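Long-range contact in fasciclin I (Drosophila melanogaster, PDB 1O70), which mediates adhesion between neural cells as a surface glycoprotein, probably GPI-linked, represented here by its third and fourth FAS1 domains: residues Arg233-Met244 / Gly298-Leu308. Numbering follows the deposited sequence.
Sequences RHLAISDKEYTM and GIIHVIDYPLL. With SO4 (sulfate ion), chain F.
The His234 ring carries Leu307 CD1 over one face, 4.2 Å from the ring centroid and 19° off the normal, a CH-pi contact, while Pro306 CA lies at its edge in plane. The His301 ring has the Met244 sulfur over one face, SD 4.5 Å from the centroid, and the Tyr242 carbonyl at its edge: NE2 donates to Tyr242 O at 3.0 Å, with the oxygen 2° out of the ring plane. Bends at chi2 and chi3 bring Met244 CE over the same imidazole. His234 NE2 instead accepts from Leu307 N at 2.9 Å, the donor tilted 29° from the ring plane, and ND1 bonds to Ile230 O. At the guanidinium edge, Arg233 NH1 reaches Leu307 O at 2.8 Å, approaching from above the carbonyl plane; NH2 bonds O3 of a sulfate, probably from the crystallisation liquor, at 3.2 Å, and NH1 also pairs with Asp312. An alanine in place of Arg233 would probably leave the Leu307 carbonyl and Asp312 without this partner. In the second FAS1 domain, strands 235-238 and 298-303 both flank strand 193-199, so the contact bridges that strand through loops and side chains. Since His234 accepts at NE2 and faces a carbonyl at ND1, it is probably neutral with its proton on ND1; His301 donates from NE2 and accepts the Asp292 N-H at ND1, so it is probably the opposite neutral tautomer.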
loop_
_atom_site.group_PDB
_atom_site.type_symbol
_atom_site.label_atom_id
_atom_site.label_comp_id
_atom_site.label_asym_id
_atom_site.label_seq_id
_atom_site.Cartn_x
_atom_site.Cartn_y
_atom_site.Cartn_z
ATOM N N ARG A 233 -1.722 -19.980 -0.229
ATOM C CA ARG A 233 -0.527 -20.023 0.591
ATOM C C ARG A 233 -0.156 -18.591 0.988
ATOM O O ARG A 233 0.480 -18.377 2.015
ATOM C CB ARG A 233 0.606 -20.662 -0.202
ATOM C CG ARG A 233 1.958 -20.646 0.501
ATOM C CD ARG A 233 3.067 -21.111 -0.428
ATOM N NE ARG A 233 3.010 -22.546 -0.704
ATOM C CZ ARG A 233 3.791 -23.161 -1.588
ATOM N NH1 ARG A 233 4.680 -22.460 -2.273
ATOM N NH2 ARG A 233 3.686 -24.468 -1.796
ATOM N N HIS A 234 -0.563 -17.616 0.173
ATOM C CA HIS A 234 -0.258 -16.215 0.447
ATOM C C HIS A 234 -1.320 -15.507 1.281
ATOM O O HIS A 234 -1.104 -14.380 1.743
ATOM C CB HIS A 234 -0.090 -15.435 -0.860
ATOM C CG HIS A 234 1.042 -15.901 -1.714
ATOM N ND1 HIS A 234 1.022 -17.107 -2.377
ATOM C CD2 HIS A 234 2.223 -15.320 -2.032
ATOM C CE1 HIS A 234 2.138 -17.249 -3.068
ATOM N NE2 HIS A 234 2.885 -16.177 -2.874
ATOM N N LEU A 235 -2.454 -16.173 1.483
ATOM C CA LEU A 235 -3.577 -15.585 2.205
ATOM C C LEU A 235 -3.848 -16.069 3.618
ATOM O O LEU A 235 -4.279 -17.203 3.828
ATOM C CB LEU A 235 -4.856 -15.755 1.379
ATOM C CG LEU A 235 -6.101 -15.053 1.930
ATOM C CD1 LEU A 235 -5.894 -13.543 1.869
ATOM C CD2 LEU A 235 -7.329 -15.464 1.119
ATOM N N ALA A 236 -3.616 -15.181 4.580
ATOM C CA ALA A 236 -3.843 -15.473 5.988
ATOM C C ALA A 236 -5.236 -14.996 6.386
ATOM O O ALA A 236 -5.590 -13.839 6.175
ATOM C CB ALA A 236 -2.795 -14.779 6.840
ATOM N N ILE A 237 -6.020 -15.888 6.980
ATOM C CA ILE A 237 -7.382 -15.556 7.379
ATOM C C ILE A 237 -7.606 -15.730 8.876
ATOM O O ILE A 237 -7.492 -16.838 9.394
ATOM C CB ILE A 237 -8.395 -16.451 6.631
ATOM C CG1 ILE A 237 -8.118 -16.382 5.119
ATOM C CG2 ILE A 237 -9.816 -16.026 6.967
ATOM C CD1 ILE A 237 -8.934 -17.357 4.269
ATOM N N SER A 238 -7.903 -14.637 9.571
ATOM C CA SER A 238 -8.179 -14.702 11.006
ATOM C C SER A 238 -9.125 -13.575 11.417
ATOM O O SER A 238 -9.698 -12.888 10.568
ATOM C CB SER A 238 -6.887 -14.658 11.839
ATOM O OG SER A 238 -6.305 -13.376 11.903
ATOM N N ASP A 239 -9.322 -13.405 12.717
ATOM C CA ASP A 239 -10.217 -12.366 13.202
ATOM C C ASP A 239 -9.520 -11.008 13.176
ATOM O O ASP A 239 -10.170 -9.966 13.271
ATOM C CB ASP A 239 -10.693 -12.706 14.622
ATOM C CG ASP A 239 -9.546 -12.826 15.605
ATOM O OD1 ASP A 239 -8.436 -13.220 15.181
ATOM O OD2 ASP A 239 -9.756 -12.543 16.803
ATOM N N LYS A 240 -8.198 -11.020 13.042
ATOM C CA LYS A 240 -7.446 -9.772 13.000
ATOM C C LYS A 240 -6.473 -9.706 11.818
ATOM O O LYS A 240 -6.221 -10.706 11.147
ATOM C CB LYS A 240 -6.676 -9.573 14.307
ATOM C CG LYS A 240 -5.592 -10.586 14.566
ATOM C CD LYS A 240 -4.886 -10.285 15.870
ATOM C CE LYS A 240 -3.788 -11.302 16.133
ATOM N NZ LYS A 240 -3.096 -11.053 17.432
ATOM N N GLU A 241 -5.944 -8.515 11.558
ATOM C CA GLU A 241 -4.992 -8.332 10.475
ATOM C C GLU A 241 -3.615 -8.109 11.052
ATOM O O GLU A 241 -3.462 -7.533 12.132
ATOM C CB GLU A 241 -5.389 -7.150 9.595
ATOM C CG GLU A 241 -5.793 -5.897 10.339
ATOM C CD GLU A 241 -6.373 -4.860 9.411
ATOM O OE1 GLU A 241 -5.583 -4.141 8.760
ATOM O OE2 GLU A 241 -7.621 -4.779 9.307
ATOM N N TYR A 242 -2.603 -8.564 10.333
ATOM C CA TYR A 242 -1.252 -8.414 10.822
ATOM C C TYR A 242 -0.481 -7.339 10.085
ATOM O O TYR A 242 -0.367 -7.380 8.859
ATOM C CB TYR A 242 -0.531 -9.756 10.721
ATOM C CG TYR A 242 -1.232 -10.853 11.489
ATOM C CD1 TYR A 242 -2.379 -11.469 10.985
ATOM C CD2 TYR A 242 -0.769 -11.246 12.747
ATOM C CE1 TYR A 242 -3.045 -12.448 11.719
ATOM C CE2 TYR A 242 -1.429 -12.221 13.486
ATOM C CZ TYR A 242 -2.565 -12.817 12.967
ATOM O OH TYR A 242 -3.217 -13.779 13.702
ATOM N N THR A 243 0.024 -6.355 10.819
ATOM C CA THR A 243 0.812 -5.324 10.172
ATOM C C THR A 243 2.215 -5.894 10.116
ATOM O O THR A 243 2.560 -6.807 10.876
ATOM C CB THR A 243 0.847 -3.988 10.954
ATOM O OG1 THR A 243 1.530 -4.167 12.203
ATOM C CG2 THR A 243 -0.560 -3.486 11.209
ATOM N N MET A 244 3.021 -5.370 9.208
ATOM C CA MET A 244 4.369 -5.864 9.070
ATOM C C MET A 244 5.072 -5.706 10.426
ATOM O O MET A 244 5.909 -6.527 10.795
ATOM C CB MET A 244 5.083 -5.102 7.948
ATOM C CG MET A 244 6.188 -5.865 7.261
ATOM S SD MET A 244 5.780 -7.529 6.741
ATOM C CE MET A 244 5.044 -7.280 5.185
ATOM N N GLY A 298 -8.946 -5.922 5.934
ATOM C CA GLY A 298 -7.655 -6.570 6.039
ATOM C C GLY A 298 -6.488 -5.703 5.623
ATOM O O GLY A 298 -6.593 -4.482 5.564
ATOM N N ILE A 299 -5.366 -6.344 5.328
ATOM C CA ILE A 299 -4.168 -5.631 4.935
ATOM C C ILE A 299 -3.449 -6.422 3.855
ATOM O O ILE A 299 -3.485 -7.651 3.847
ATOM C CB ILE A 299 -3.223 -5.453 6.151
ATOM C CG1 ILE A 299 -2.086 -4.485 5.812
ATOM C CG2 ILE A 299 -2.625 -6.795 6.533
ATOM C CD1 ILE A 299 -1.227 -4.150 7.005
ATOM N N ILE A 300 -2.795 -5.709 2.947
ATOM C CA ILE A 300 -2.045 -6.338 1.870
ATOM C C ILE A 300 -0.566 -5.973 1.965
ATOM O O ILE A 300 -0.231 -4.822 2.226
ATOM C CB ILE A 300 -2.543 -5.854 0.510
ATOM C CG1 ILE A 300 -3.866 -6.541 0.162
ATOM C CG2 ILE A 300 -1.467 -6.089 -0.558
ATOM C CD1 ILE A 300 -4.437 -6.083 -1.179
ATOM N N HIS A 301 0.321 -6.938 1.752
ATOM C CA HIS A 301 1.761 -6.651 1.779
ATOM C C HIS A 301 2.325 -7.029 0.408
ATOM O O HIS A 301 2.372 -8.212 0.047
ATOM C CB HIS A 301 2.464 -7.475 2.853
ATOM C CG HIS A 301 1.920 -7.266 4.233
ATOM N ND1 HIS A 301 2.107 -6.096 4.937
ATOM C CD2 HIS A 301 1.198 -8.082 5.039
ATOM C CE1 HIS A 301 1.526 -6.198 6.119
ATOM N NE2 HIS A 301 0.967 -7.393 6.207
ATOM N N VAL A 302 2.755 -6.040 -0.362
ATOM C CA VAL A 302 3.280 -6.341 -1.687
ATOM C C VAL A 302 4.699 -6.874 -1.599
ATOM O O VAL A 302 5.605 -6.203 -1.104
ATOM C CB VAL A 302 3.257 -5.108 -2.600
ATOM C CG1 VAL A 302 3.794 -5.485 -3.963
ATOM C CG2 VAL A 302 1.836 -4.580 -2.720
ATOM N N ILE A 303 4.894 -8.093 -2.081
ATOM C CA ILE A 303 6.212 -8.692 -2.023
ATOM C C ILE A 303 6.936 -8.737 -3.363
ATOM O O ILE A 303 6.315 -8.585 -4.416
ATOM C CB ILE A 303 6.128 -10.075 -1.372
ATOM C CG1 ILE A 303 5.295 -11.032 -2.215
ATOM C CG2 ILE A 303 5.481 -9.920 0.012
ATOM C CD1 ILE A 303 5.181 -12.418 -1.601
ATOM N N ASP A 304 8.255 -8.912 -3.317
ATOM C CA ASP A 304 9.102 -8.925 -4.515
ATOM C C ASP A 304 9.038 -10.194 -5.342
ATOM O O ASP A 304 9.291 -10.170 -6.547
ATOM C CB ASP A 304 10.563 -8.696 -4.129
ATOM C CG ASP A 304 10.928 -7.229 -4.031
ATOM O OD1 ASP A 304 11.917 -6.927 -3.325
ATOM O OD2 ASP A 304 10.268 -6.375 -4.678
ATOM N N TYR A 305 8.715 -11.301 -4.689
ATOM C CA TYR A 305 8.667 -12.589 -5.362
ATOM C C TYR A 305 7.639 -13.449 -4.642
ATOM O O TYR A 305 7.503 -13.383 -3.421
ATOM C CB TYR A 305 10.052 -13.246 -5.292
ATOM C CG TYR A 305 10.263 -14.409 -6.240
ATOM C CD1 TYR A 305 10.485 -14.191 -7.604
ATOM C CD2 TYR A 305 10.226 -15.735 -5.779
ATOM C CE1 TYR A 305 10.662 -15.261 -8.484
ATOM C CE2 TYR A 305 10.402 -16.814 -6.658
ATOM C CZ TYR A 305 10.617 -16.567 -8.007
ATOM O OH TYR A 305 10.762 -17.617 -8.892
ATOM N N PRO A 306 6.902 -14.274 -5.392
ATOM C CA PRO A 306 5.876 -15.148 -4.812
ATOM C C PRO A 306 6.453 -16.293 -3.977
ATOM O O PRO A 306 7.562 -16.753 -4.237
ATOM C CB PRO A 306 5.125 -15.645 -6.042
ATOM C CG PRO A 306 6.198 -15.693 -7.085
ATOM C CD PRO A 306 6.953 -14.419 -6.857
ATOM N N LEU A 307 5.717 -16.724 -2.959
ATOM C CA LEU A 307 6.169 -17.835 -2.128
ATOM C C LEU A 307 6.111 -19.088 -3.000
ATOM O O LEU A 307 5.096 -19.781 -3.027
ATOM C CB LEU A 307 5.248 -17.994 -0.919
ATOM C CG LEU A 307 5.208 -16.761 -0.024
ATOM C CD1 LEU A 307 4.119 -16.910 1.019
ATOM C CD2 LEU A 307 6.571 -16.556 0.626
ATOM N N LEU A 308 7.196 -19.371 -3.717
ATOM C CA LEU A 308 7.238 -20.523 -4.607
ATOM C C LEU A 308 8.603 -21.214 -4.644
ATOM O O LEU A 308 9.641 -20.556 -4.706
ATOM C CB LEU A 308 6.840 -20.083 -6.021
ATOM C CG LEU A 308 6.320 -21.134 -7.008
ATOM C CD1 LEU A 308 5.040 -21.752 -6.478
ATOM C CD2 LEU A 308 6.073 -20.483 -8.358
HETATM S S SO4 F . 1.907 -25.339 1.302
HETATM O O1 SO4 F . 0.958 -24.270 1.703
HETATM O O2 SO4 F . 1.935 -26.391 2.341
HETATM O O3 SO4 F . 1.475 -25.927 0.012
HETATM O O4 SO4 F . 3.265 -24.759 1.155
#